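PDB 4FMR: uncharacterized protein from Bacteroides vulgatus, which is of unknown function but probably binds DNA, pairing an HU/IHF-like DNA-binding domain with an Ig-like domain. Local coordinates for residues G151-L156 and R197-L202; I133-D138 and T155-N160; Y211-T216 and H235-G240. One frame throughout, in Å; residues are numbered along the deposited sequence. Where two conformers were deposited one is given.

How the interactions relate
All three contacts are antiparallel strand pairings in the Ig-like domain. Interactions 1 and 2 lie in one sheet and share Thr155 and Leu156, because strand 153-159 is paired with 197-201 on one edge and with 132-138 on the other. Interaction 3 belongs to the second sheet, and the two layers meet through Leu156, Ile133 and Ile200 packing on Leu213. Interaction 3 is the most buried, with an aromatic-aliphatic core. Interactions 1 and 2 each have a buried apolar face and a partly exposed one, which mixes threonine with aliphatic carbons in interaction 1 and places serine, glutamine, a phenylalanine ring and a water in interaction 2.

Interaction 1 (G151-L156 and R197-L202); sequences GRNFTL and RLIILL
Thr155 and Ile199 share the same first torsion (chi1 -56°), which places Thr155 OG1 and Ile199 CG1 each beside its own backbone N. The two side chains therefore lie alongside one another, pointing the same way; Thr155 OG1 and Ile199 CG1 are 3.6 Å apart. They form a non-hydrogen-bonded pair between antiparallel neighbours in one sheet of the Ig-like domain. The other branch of the threonine, Thr155 CG2, reaches across to Arg197 CG at 3.6 Å, while the arginine's charged end goes to a salt bridge with Glu194.

The opposite face is apolar and buried. Ile200 holds CG1 between its backbone N and carbonyl carbon (chi1 63°), bringing that carbon within 4.1 Å of Phe154 CB. Leu202 CD1 approaches Phe154 CB at 4.0 Å, but the Phe154 ring turns away to meet Phe146 and Ala148. Further along, the branch ends of Leu156 and Leu198 touch through their CD1 atoms at 4.2 Å, and Leu213 of strand 209-217 covers Leu156 and Ile200 from the second sheet.

Two hydrogen-bonded pairs, Phe154 with Ile200 and Leu156 with Leu198, fix the register. The bond from Ile200 N to Phe154 O is almost straight (178°). Where the pairing runs out, Leu202 N still donates to Arg152 O at 2.9 Å, but Gly151 N makes only a weak, strongly bent bond to Leu202 O at 3.0 Å.

Interaction 2 (I133-D138 and T155-N160); sequences IGSGQD and TLFGKN
Gln137 meets the Phe157 ring at its edge: Gln137 CB lies in the ring plane, 4.0 Å from Phe157 CE2. Strand 132-138, outermost in its sheet within this chain, here pairs with 153-159 in the four-stranded sheet of the Ig-like domain. Phe157 CG stands anti to its carbonyl carbon (chi1 -57°), which sets the ring along the face carrying Ser135 and Gln137. Ser135, on the far side of Gly136 from Gln137, approaches obliquely, with OG 3.5 Å from Phe157 CB. Thr155 CG2, from the phenylalanine's own strand, lies over one ring face toward the rim. Without the ring, as with an alanine here, Gln137 CB and Thr155 CG2 would probably lose the surface they pack against and a gap would open between them.

On the reverse, buried face, Ile133 CG2 and Leu156 CD2 touch at 3.7 Å, and Leu213 of the second sheet packs on both. Between Ile133 and Ser135 the register slips by one residue, a classic beta bulge: Phe157 O accepts twice, from Gly134 N at 2.8 Å in the carbonyl plane and from Ser135 N at 3.2 Å, 39° out of it.

Gln137 O is also doubly used, by Thr155 N and by a water that hydrogen-bonds to Thr155 OG1. The chemistry implies a divided pair: hydroxyls, water and a ring share the partly exposed face, while across the buried face the strands meet through aliphatic carbons, with Phe146 beside them.

Interaction 3 (Y211-T216 and H235-G240); sequences YMLTVT and HTIYIG
Tyr211 and Ile239 cross at about a right angle, the isoleucine tip lying over one face of the ring. Ile239 CD1 sits 4.1 Å from the centroid of the Tyr211 ring and 28° off its normal, a CH-pi contact in the buried part of this antiparallel pairing, which belongs to the second sheet of the Ig-like domain. Beside it, Ile237 CG2 is wedged between Tyr211 CB at 3.7 Å and Leu213 CB at 4.0 Å. The phenol hydroxyl leaves the contact to bond with Glu207 O.

The other face is solvent-lapped and side-chain contact is sparse. Met212, modelled as selenomethionine and exposed, has CG anti to its backbone N (chi1 -174°) and then bends twice, folding Met212 SE back over the neighbouring backbone, 3.5 Å from His235 C. Met212 CE comes no nearer than 4.0 Å to Thr236 CB, whereas the threonine hydroxyl bonds to Glu210.

Four backbone bonds join Tyr211 to Ile237 and Leu213 to His235, and the pairing carries on through Val215 to Thr233; the short segments meet at 128°. The His235 ring, stacked on Phe146, is held by its own strand: His235 ND1 donates to a lone pair of Thr236 O at 2.7 Å, with that oxygen close to the imidazole plane.

Interaction 1 (G151-L156 and R197-L202)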
ATOM      1  N   GLY B 151     -12.150   9.261  12.801  1.00 33.29           N
ATOM      2  CA  GLY B 151     -13.087   8.617  13.717  1.00 33.41           C
ATOM      3  C   GLY B 151     -12.532   7.378  14.380  1.00 38.07           C
ATOM      4  O   GLY B 151     -13.276   6.662  15.051  1.00 40.45           O
ATOM      5  N   ARG B 152     -11.228   7.098  14.187  1.00 33.58           N
ATOM      6  CA  ARG B 152     -10.586   5.903  14.723  0.50 33.14           C
ATOM      7  C   ARG B 152      -9.285   6.270  15.449  1.00 36.50           C
ATOM      8  O   ARG B 152      -8.869   7.428  15.432  1.00 36.31           O
ATOM      9  CB  ARG B 152     -10.341   4.878  13.594  0.50 33.05           C
ATOM     10  CG  ARG B 152     -11.621   4.217  13.042  0.50 38.75           C
ATOM     11  CD  ARG B 152     -12.292   3.283  14.048  0.50 42.22           C
ATOM     12  NE  ARG B 152     -13.515   2.663  13.531  0.50 44.92           N
ATOM     13  CZ  ARG B 152     -13.549   1.519  12.854  0.50 55.71           C
ATOM     14  NH1 ARG B 152     -12.427   0.863  12.583  0.50 40.80           N
ATOM     15  NH2 ARG B 152     -14.707   1.031  12.423  0.50 42.68           N
ATOM     16  N   ASN B 153      -8.667   5.295  16.123  1.00 32.50           N
ATOM     17  CA  ASN B 153      -7.466   5.549  16.907  1.00 32.02           C
ATOM     18  C   ASN B 153      -6.177   5.558  16.112  1.00 33.96           C
ATOM     19  O   ASN B 153      -5.989   4.816  15.164  1.00 31.23           O
ATOM     20  CB  ASN B 153      -7.324   4.542  18.043  1.00 31.74           C
ATOM     21  CG  ASN B 153      -8.359   4.756  19.121  1.00 42.69           C
ATOM     22  OD1 ASN B 153      -8.355   5.766  19.840  1.00 37.93           O
ATOM     23  ND2 ASN B 153      -9.303   3.836  19.214  1.00 29.13           N
ATOM     24  N   PHE B 154      -5.267   6.399  16.575  1.00 31.56           N
ATOM     25  CA  PHE B 154      -3.949   6.562  16.017  1.00 31.26           C
ATOM     26  C   PHE B 154      -2.942   6.586  17.156  1.00 34.60           C
ATOM     27  O   PHE B 154      -3.215   7.189  18.198  1.00 32.36           O
ATOM     28  CB  PHE B 154      -3.880   7.845  15.161  1.00 32.43           C
ATOM     29  CG  PHE B 154      -2.644   7.867  14.300  1.00 33.45           C
ATOM     30  CD1 PHE B 154      -2.595   7.148  13.108  1.00 32.70           C
ATOM     31  CD2 PHE B 154      -1.496   8.550  14.716  1.00 35.61           C
ATOM     32  CE1 PHE B 154      -1.430   7.125  12.340  1.00 33.98           C
ATOM     33  CE2 PHE B 154      -0.325   8.517  13.941  1.00 37.88           C
ATOM     34  CZ  PHE B 154      -0.302   7.803  12.764  1.00 34.36           C
ATOM     35  N   THR B 155      -1.793   5.897  16.971  1.00 32.44           N
ATOM     36  CA  THR B 155      -0.718   5.878  17.971  1.00 32.92           C
ATOM     37  C   THR B 155       0.521   6.618  17.445  1.00 35.95           C
ATOM     38  O   THR B 155       1.010   6.323  16.366  1.00 34.03           O
ATOM     39  CB  THR B 155      -0.345   4.438  18.403  1.00 40.83           C
ATOM     40  OG1 THR B 155      -1.508   3.771  18.884  1.00 44.48           O
ATOM     41  CG2 THR B 155       0.704   4.419  19.492  1.00 39.00           C
ATOM     42  N   LEU B 156       1.064   7.503  18.263  1.00 34.34           N
ATOM     43  CA  LEU B 156       2.291   8.246  18.005  1.00 34.79           C
ATOM     44  C   LEU B 156       3.398   7.746  18.914  1.00 39.98           C
ATOM     45  O   LEU B 156       3.218   7.730  20.130  1.00 40.07           O
ATOM     46  CB  LEU B 156       2.072   9.753  18.238  1.00 35.42           C
ATOM     47  CG  LEU B 156       1.090  10.436  17.324  1.00 39.68           C
ATOM     48  CD1 LEU B 156       0.429  11.603  18.019  1.00 40.11           C
ATOM     49  CD2 LEU B 156       1.748  10.821  16.034  1.00 43.16           C
ATOM     50  N   ARG B 197       4.887   7.321  23.915  1.00 43.59           N
ATOM     51  CA  ARG B 197       3.734   6.901  23.122  1.00 42.43           C
ATOM     52  C   ARG B 197       2.423   7.606  23.506  1.00 44.81           C
ATOM     53  O   ARG B 197       2.001   7.600  24.672  1.00 45.52           O
ATOM     54  CB  ARG B 197       3.563   5.379  23.302  1.00 44.07           C
ATOM     55  CG  ARG B 197       2.315   4.743  22.711  1.00 50.43           C
ATOM     56  CD  ARG B 197       2.359   3.245  22.928  1.00 53.96           C
ATOM     57  NE  ARG B 197       2.483   2.921  24.347  1.00 54.17           N
ATOM     58  CZ  ARG B 197       2.569   1.691  24.835  1.00 64.91           C
ATOM     59  NH1 ARG B 197       2.557   0.642  24.020  1.00 57.24           N
ATOM     60  NH2 ARG B 197       2.677   1.499  26.139  1.00 49.20           N
ATOM     61  N   LEU B 198       1.770   8.176  22.497  1.00 38.58           N
ATOM     62  CA  LEU B 198       0.439   8.765  22.621  1.00 37.19           C
ATOM     63  C   LEU B 198      -0.559   7.967  21.824  1.00 39.35           C
ATOM     64  O   LEU B 198      -0.304   7.681  20.652  1.00 38.30           O
ATOM     65  CB  LEU B 198       0.357  10.240  22.151  1.00 36.24           C
ATOM     66  CG  LEU B 198       1.209  11.303  22.800  1.00 41.31           C
ATOM     67  CD1 LEU B 198       1.001  12.647  22.083  1.00 40.07           C
ATOM     68  CD2 LEU B 198       0.931  11.417  24.295  1.00 43.33           C
ATOM     69  N   ILE B 199      -1.721   7.681  22.418  1.00 34.80           N
ATOM     70  CA  ILE B 199      -2.845   7.078  21.716  1.00 33.05           C
ATOM     71  C   ILE B 199      -3.940   8.133  21.676  1.00 36.29           C
ATOM     72  O   ILE B 199      -4.348   8.669  22.717  1.00 37.38           O
ATOM     73  CB  ILE B 199      -3.341   5.709  22.255  1.00 36.49           C
ATOM     74  CG1 ILE B 199      -2.168   4.687  22.269  1.00 37.16           C
ATOM     75  CG2 ILE B 199      -4.517   5.194  21.368  1.00 35.12           C
ATOM     76  CD1 ILE B 199      -2.458   3.327  22.881  1.00 42.93           C
ATOM     77  N   ILE B 200      -4.377   8.476  20.472  1.00 32.50           N
ATOM     78  CA  ILE B 200      -5.421   9.482  20.321  1.00 33.64           C
ATOM     79  C   ILE B 200      -6.583   8.888  19.561  1.00 36.86           C
ATOM     80  O   ILE B 200      -6.418   7.895  18.867  1.00 35.87           O
ATOM     81  CB  ILE B 200      -4.899  10.814  19.629  1.00 36.83           C
ATOM     82  CG1 ILE B 200      -4.409  10.566  18.180  1.00 36.99           C
ATOM     83  CG2 ILE B 200      -3.828  11.508  20.491  1.00 37.75           C
ATOM     84  CD1 ILE B 200      -4.163  11.791  17.288  1.00 47.34           C
ATOM     85  N   LEU B 201      -7.764   9.495  19.712  1.00 34.58           N
ATOM     86  CA  LEU B 201      -8.960   9.202  18.920  1.00 32.65           C
ATOM     87  C   LEU B 201      -9.114  10.334  17.944  1.00 36.33           C
ATOM     88  O   LEU B 201      -9.192  11.470  18.373  1.00 36.40           O
ATOM     89  CB  LEU B 201     -10.242   9.016  19.771  1.00 32.05           C
ATOM     90  CG  LEU B 201     -11.517   8.640  18.940  1.00 33.96           C
ATOM     91  CD1 LEU B 201     -11.340   7.327  18.191  1.00 31.24           C
ATOM     92  CD2 LEU B 201     -12.732   8.500  19.831  1.00 33.53           C
ATOM     93  N   LEU B 202      -9.084  10.063  16.652  1.00 35.34           N
ATOM     94  CA  LEU B 202      -9.213  11.128  15.654  1.00 35.81           C
ATOM     95  C   LEU B 202     -10.676  11.521  15.444  1.00 39.69           C
ATOM     96  O   LEU B 202     -11.498  10.624  15.337  1.00 39.43           O
ATOM     97  CB  LEU B 202      -8.600  10.688  14.300  1.00 35.05           C
ATOM     98  CG  LEU B 202      -7.081  10.521  14.237  1.00 38.86           C
ATOM     99  CD1 LEU B 202      -6.671   9.771  12.981  1.00 37.50           C
ATOM    100  CD2 LEU B 202      -6.374  11.865  14.319  1.00 41.69           C
TER

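Interaction 2 (I133-D138 and T155-N160)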
ATOM      1  N   ILE B 133       8.332  13.209  17.244  1.00 39.12           N
ATOM      2  CA  ILE B 133       7.461  12.134  16.810  1.00 37.87           C
ATOM      3  C   ILE B 133       8.322  11.244  15.903  1.00 44.91           C
ATOM      4  O   ILE B 133       8.765  11.709  14.850  1.00 43.37           O
ATOM      5  CB  ILE B 133       6.180  12.686  16.104  1.00 38.54           C
ATOM      6  CG1 ILE B 133       5.354  13.612  17.040  1.00 37.78           C
ATOM      7  CG2 ILE B 133       5.352  11.530  15.545  1.00 36.40           C
ATOM      8  CD1 ILE B 133       4.251  14.504  16.366  1.00 38.19           C
ATOM      9  N   GLY B 134       8.605  10.021  16.357  1.00 44.22           N
ATOM     10  CA  GLY B 134       9.440   9.049  15.655  1.00 44.49           C
ATOM     11  C   GLY B 134       8.694   8.235  14.620  1.00 47.85           C
ATOM     12  O   GLY B 134       9.109   8.151  13.458  1.00 47.21           O
ATOM     13  N   SER B 135       7.590   7.609  15.053  1.00 44.27           N
ATOM     14  CA  SER B 135       6.729   6.783  14.212  1.00 41.75           C
ATOM     15  C   SER B 135       5.271   6.889  14.648  1.00 42.75           C
ATOM     16  O   SER B 135       4.950   7.553  15.639  1.00 43.14           O
ATOM     17  CB  SER B 135       7.195   5.331  14.241  1.00 45.50           C
ATOM     18  OG  SER B 135       7.669   4.977  15.524  1.00 59.14           O
ATOM     19  N   GLY B 136       4.404   6.255  13.878  1.00 37.31           N
ATOM     20  CA  GLY B 136       2.972   6.248  14.102  1.00 35.74           C
ATOM     21  C   GLY B 136       2.325   4.946  13.694  1.00 38.84           C
ATOM     22  O   GLY B 136       2.892   4.192  12.902  1.00 39.13           O
ATOM     23  N   GLN B 137       1.121   4.668  14.220  1.00 33.97           N
ATOM     24  CA  GLN B 137       0.403   3.461  13.836  1.00 33.29           C
ATOM     25  C   GLN B 137      -1.122   3.678  13.852  1.00 33.96           C
ATOM     26  O   GLN B 137      -1.684   4.111  14.864  1.00 33.08           O
ATOM     27  CB  GLN B 137       0.779   2.246  14.722  1.00 35.53           C
ATOM     28  CG  GLN B 137       0.298   0.922  14.101  1.00 47.38           C
ATOM     29  CD  GLN B 137       0.454  -0.272  14.995  1.00 80.67           C
ATOM     30  OE1 GLN B 137       0.068  -0.272  16.178  1.00 78.47           O
ATOM     31  NE2 GLN B 137       0.960  -1.347  14.414  1.00 78.49           N
ATOM     32  N   ASP B 138      -1.776   3.320  12.737  1.00 30.00           N
ATOM     33  CA  ASP B 138      -3.219   3.392  12.588  1.00 30.99           C
ATOM     34  C   ASP B 138      -3.820   2.110  13.119  1.00 38.64           C
ATOM     35  O   ASP B 138      -3.350   1.037  12.742  1.00 39.32           O
ATOM     36  CB  ASP B 138      -3.620   3.632  11.125  1.00 32.49           C
ATOM     37  CG  ASP B 138      -5.090   3.981  11.000  1.00 42.53           C
ATOM     38  OD1 ASP B 138      -5.512   4.978  11.604  1.00 49.49           O
ATOM     39  OD2 ASP B 138      -5.831   3.214  10.366  1.00 43.32           O
ATOM     40  N   THR B 155      -1.793   5.897  16.971  1.00 32.44           N
ATOM     41  CA  THR B 155      -0.718   5.878  17.971  1.00 32.92           C
ATOM     42  C   THR B 155       0.521   6.618  17.445  1.00 35.95           C
ATOM     43  O   THR B 155       1.010   6.323  16.366  1.00 34.03           O
ATOM     44  CB  THR B 155      -0.345   4.438  18.403  1.00 40.83           C
ATOM     45  OG1 THR B 155      -1.508   3.771  18.884  1.00 44.48           O
ATOM     46  CG2 THR B 155       0.704   4.419  19.492  1.00 39.00           C
ATOM     47  N   LEU B 156       1.064   7.503  18.263  1.00 34.34           N
ATOM     48  CA  LEU B 156       2.291   8.246  18.005  1.00 34.79           C
ATOM     49  C   LEU B 156       3.398   7.746  18.914  1.00 39.98           C
ATOM     50  O   LEU B 156       3.218   7.730  20.130  1.00 40.07           O
ATOM     51  CB  LEU B 156       2.072   9.753  18.238  1.00 35.42           C
ATOM     52  CG  LEU B 156       1.090  10.436  17.324  1.00 39.68           C
ATOM     53  CD1 LEU B 156       0.429  11.603  18.019  1.00 40.11           C
ATOM     54  CD2 LEU B 156       1.748  10.821  16.034  1.00 43.16           C
ATOM     55  N   PHE B 157       4.541   7.336  18.340  1.00 37.44           N
ATOM     56  CA  PHE B 157       5.692   6.907  19.129  1.00 38.18           C
ATOM     57  C   PHE B 157       6.759   7.986  19.064  1.00 44.88           C
ATOM     58  O   PHE B 157       6.922   8.616  18.024  1.00 45.33           O
ATOM     59  CB  PHE B 157       6.225   5.550  18.630  1.00 39.20           C
ATOM     60  CG  PHE B 157       5.191   4.446  18.629  1.00 38.74           C
ATOM     61  CD1 PHE B 157       4.970   3.676  19.768  1.00 42.77           C
ATOM     62  CD2 PHE B 157       4.460   4.159  17.481  1.00 37.69           C
ATOM     63  CE1 PHE B 157       4.047   2.626  19.754  1.00 42.52           C
ATOM     64  CE2 PHE B 157       3.529   3.123  17.470  1.00 40.62           C
ATOM     65  CZ  PHE B 157       3.332   2.359  18.602  1.00 40.20           C
ATOM     66  N   GLY B 158       7.463   8.221  20.160  1.00 43.39           N
ATOM     67  CA  GLY B 158       8.508   9.230  20.140  1.00 43.95           C
ATOM     68  C   GLY B 158       9.202   9.447  21.458  1.00 50.50           C
ATOM     69  O   GLY B 158       9.412   8.496  22.223  1.00 50.94           O
ATOM     70  N   LYS B 159       9.596  10.717  21.703  1.00 46.83           N
ATOM     71  CA  LYS B 159      10.311  11.141  22.903  1.00 47.84           C
ATOM     72  C   LYS B 159       9.649  12.344  23.527  1.00 50.01           C
ATOM     73  O   LYS B 159       9.398  13.343  22.840  1.00 47.61           O
ATOM     74  CB  LYS B 159      11.796  11.460  22.606  1.00 52.16           C
ATOM     75  CG  LYS B 159      12.666  10.248  22.271  1.00 70.19           C
ATOM     76  CD  LYS B 159      13.100   9.434  23.478  1.00 85.84           C
ATOM     77  CE  LYS B 159      13.917   8.242  23.042  1.00103.29           C
ATOM     78  NZ  LYS B 159      14.479   7.498  24.199  1.00114.66           N
ATOM     79  N   ASN B 160       9.357  12.219  24.845  1.00 47.72           N
ATOM     80  CA  ASN B 160       8.760  13.221  25.734  1.00 49.09           C
ATOM     81  C   ASN B 160       7.529  13.892  25.103  1.00 50.83           C
ATOM     82  O   ASN B 160       7.411  15.116  25.092  1.00 51.28           O
ATOM     83  CB  ASN B 160       9.816  14.261  26.126  1.00 52.87           C
ATOM     84  CG  ASN B 160      10.907  13.639  26.949  1.00 70.20           C
ATOM     85  OD1 ASN B 160      10.666  13.089  28.037  1.00 63.60           O
ATOM     86  ND2 ASN B 160      12.122  13.669  26.422  1.00 58.72           N
TER
HETATM   87  O   HOH W   1      -3.103   2.955  16.918  1.00 33.75           O

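Interaction 3 (Y211-T216 and H235-G240)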
ATOM      1  N   TYR B 211      -2.466  16.444   6.509  1.00 30.85           N
ATOM      2  CA  TYR B 211      -2.508  17.359   7.645  1.00 30.76           C
ATOM      3  C   TYR B 211      -1.153  17.411   8.304  1.00 37.02           C
ATOM      4  O   TYR B 211      -0.392  16.439   8.225  1.00 37.26           O
ATOM      5  CB  TYR B 211      -3.561  16.937   8.708  1.00 31.39           C
ATOM      6  CG  TYR B 211      -5.010  17.036   8.288  1.00 32.38           C
ATOM      7  CD1 TYR B 211      -5.573  16.104   7.411  1.00 33.80           C
ATOM      8  CD2 TYR B 211      -5.847  18.008   8.826  1.00 32.89           C
ATOM      9  CE1 TYR B 211      -6.900  16.203   7.003  1.00 32.09           C
ATOM     10  CE2 TYR B 211      -7.187  18.098   8.447  1.00 33.25           C
ATOM     11  CZ  TYR B 211      -7.706  17.191   7.536  1.00 33.05           C
ATOM     12  OH  TYR B 211      -9.015  17.268   7.166  1.00 34.93           O
HETATM   13  N   MSE B 212      -0.863  18.528   8.983  1.00 33.45           N
HETATM   14  CA  MSE B 212       0.302  18.643   9.833  1.00 33.19           C
HETATM   15  C   MSE B 212      -0.195  18.381  11.254  1.00 36.23           C
HETATM   16  O   MSE B 212      -1.077  19.103  11.730  1.00 36.23           O
HETATM   17  CB  MSE B 212       1.023  19.994   9.680  1.00 36.42           C
HETATM   18  CG  MSE B 212       2.345  20.068  10.481  1.00 44.14           C
HETATM   19 SE   MSE B 212       3.646  18.690   9.921  0.75 51.69          SE
HETATM   20  CE  MSE B 212       3.817  19.053   8.023  1.00 47.05           C
ATOM     21  N   LEU B 213       0.256  17.268  11.863  1.00 31.87           N
ATOM     22  CA  LEU B 213      -0.086  16.899  13.226  1.00 32.14           C
ATOM     23  C   LEU B 213       0.957  17.530  14.174  1.00 37.82           C
ATOM     24  O   LEU B 213       2.158  17.353  13.983  1.00 36.71           O
ATOM     25  CB  LEU B 213      -0.181  15.360  13.417  1.00 31.05           C
ATOM     26  CG  LEU B 213      -0.685  14.885  14.806  1.00 34.92           C
ATOM     27  CD1 LEU B 213      -1.466  13.577  14.703  1.00 33.94           C
ATOM     28  CD2 LEU B 213       0.464  14.710  15.802  1.00 38.63           C
ATOM     29  N   THR B 214       0.487  18.241  15.201  1.00 36.02           N
ATOM     30  CA  THR B 214       1.373  18.900  16.159  1.00 36.33           C
ATOM     31  C   THR B 214       0.989  18.526  17.582  1.00 38.73           C
ATOM     32  O   THR B 214      -0.190  18.479  17.920  1.00 36.35           O
ATOM     33  CB  THR B 214       1.332  20.426  15.934  1.00 42.30           C
ATOM     34  OG1 THR B 214       1.731  20.677  14.577  1.00 40.72           O
ATOM     35  CG2 THR B 214       2.238  21.217  16.906  1.00 39.13           C
ATOM     36  N   VAL B 215       2.023  18.212  18.393  1.00 36.90           N
ATOM     37  CA  VAL B 215       1.969  17.916  19.823  1.00 35.95           C
ATOM     38  C   VAL B 215       2.551  19.132  20.526  1.00 39.53           C
ATOM     39  O   VAL B 215       3.729  19.418  20.335  1.00 36.95           O
ATOM     40  CB  VAL B 215       2.702  16.593  20.224  1.00 38.78           C
ATOM     41  CG1 VAL B 215       2.807  16.461  21.751  1.00 38.79           C
ATOM     42  CG2 VAL B 215       2.024  15.358  19.622  1.00 36.69           C
ATOM     43  N   THR B 216       1.726  19.872  21.285  1.00 38.83           N
ATOM     44  CA  THR B 216       2.155  21.054  22.048  1.00 39.81           C
ATOM     45  C   THR B 216       2.060  20.704  23.541  1.00 47.43           C
ATOM     46  O   THR B 216       1.016  20.216  24.003  1.00 47.15           O
ATOM     47  CB  THR B 216       1.334  22.288  21.671  1.00 44.26           C
ATOM     48  OG1 THR B 216       1.434  22.493  20.270  1.00 42.71           O
ATOM     49  CG2 THR B 216       1.777  23.545  22.413  1.00 40.50           C
ATOM     50  N   HIS B 235       4.598  16.226  12.780  1.00 35.64           N
ATOM     51  CA  HIS B 235       4.758  15.173  11.800  1.00 34.60           C
ATOM     52  C   HIS B 235       3.601  15.269  10.830  1.00 38.54           C
ATOM     53  O   HIS B 235       2.476  15.523  11.250  1.00 38.74           O
ATOM     54  CB  HIS B 235       4.851  13.761  12.425  1.00 35.23           C
ATOM     55  CG  HIS B 235       5.468  12.772  11.485  1.00 38.45           C
ATOM     56  ND1 HIS B 235       4.774  12.282  10.390  1.00 39.27           N
ATOM     57  CD2 HIS B 235       6.728  12.285  11.451  1.00 40.83           C
ATOM     58  CE1 HIS B 235       5.624  11.511   9.734  1.00 38.63           C
ATOM     59  NE2 HIS B 235       6.799  11.456  10.351  1.00 40.30           N
ATOM     60  N   THR B 236       3.862  15.043   9.539  1.00 33.81           N
ATOM     61  CA  THR B 236       2.812  15.057   8.531  1.00 32.70           C
ATOM     62  C   THR B 236       1.952  13.776   8.684  1.00 35.62           C
ATOM     63  O   THR B 236       2.436  12.751   9.181  1.00 34.36           O
ATOM     64  CB  THR B 236       3.417  15.205   7.136  1.00 38.72           C
ATOM     65  OG1 THR B 236       2.371  15.575   6.232  1.00 42.01           O
ATOM     66  CG2 THR B 236       4.140  13.935   6.661  1.00 33.81           C
ATOM     67  N   ILE B 237       0.680  13.847   8.284  1.00 31.64           N
ATOM     68  CA  ILE B 237      -0.227  12.707   8.435  1.00 31.56           C
ATOM     69  C   ILE B 237      -1.252  12.736   7.309  1.00 34.03           C
ATOM     70  O   ILE B 237      -1.804  13.789   6.988  1.00 32.11           O
ATOM     71  CB  ILE B 237      -0.930  12.690   9.865  1.00 34.07           C
ATOM     72  CG1 ILE B 237      -1.758  11.392  10.124  1.00 33.34           C
ATOM     73  CG2 ILE B 237      -1.795  13.935  10.096  1.00 33.94           C
ATOM     74  CD1 ILE B 237      -2.221  11.145  11.654  1.00 35.73           C
ATOM     75  N   TYR B 238      -1.541  11.570   6.754  1.00 30.85           N
ATOM     76  CA  TYR B 238      -2.613  11.494   5.781  1.00 30.00           C
ATOM     77  C   TYR B 238      -3.846  10.946   6.482  1.00 34.28           C
ATOM     78  O   TYR B 238      -3.797   9.879   7.101  1.00 31.96           O
ATOM     79  CB  TYR B 238      -2.248  10.659   4.553  1.00 29.71           C
ATOM     80  CG  TYR B 238      -3.427  10.502   3.612  1.00 29.62           C
ATOM     81  CD1 TYR B 238      -3.780  11.520   2.726  1.00 31.30           C
ATOM     82  CD2 TYR B 238      -4.206   9.343   3.623  1.00 29.07           C
ATOM     83  CE1 TYR B 238      -4.906  11.408   1.910  1.00 34.34           C
ATOM     84  CE2 TYR B 238      -5.338   9.223   2.819  1.00 29.67           C
ATOM     85  CZ  TYR B 238      -5.676  10.251   1.952  1.00 40.08           C
ATOM     86  OH  TYR B 238      -6.761  10.114   1.116  1.00 39.13           O
ATOM     87  N   ILE B 239      -4.952  11.653   6.377  1.00 33.44           N
ATOM     88  CA  ILE B 239      -6.175  11.166   7.010  1.00 33.43           C
ATOM     89  C   ILE B 239      -7.149  10.721   5.924  1.00 37.68           C
ATOM     90  O   ILE B 239      -7.418  11.462   4.979  1.00 36.42           O
ATOM     91  CB  ILE B 239      -6.780  12.238   7.964  1.00 36.83           C
ATOM     92  CG1 ILE B 239      -5.791  12.472   9.162  1.00 36.90           C
ATOM     93  CG2 ILE B 239      -8.194  11.797   8.454  1.00 37.06           C
ATOM     94  CD1 ILE B 239      -6.029  13.602  10.031  1.00 43.82           C
ATOM     95  N   GLY B 240      -7.630   9.491   6.060  1.00 34.86           N
ATOM     96  CA  GLY B 240      -8.625   8.927   5.165  1.00 34.88           C
ATOM     97  C   GLY B 240      -9.958   9.035   5.869  1.00 40.00           C
ATOM     98  O   GLY B 240     -10.022   8.834   7.092  1.00 38.45           O
TER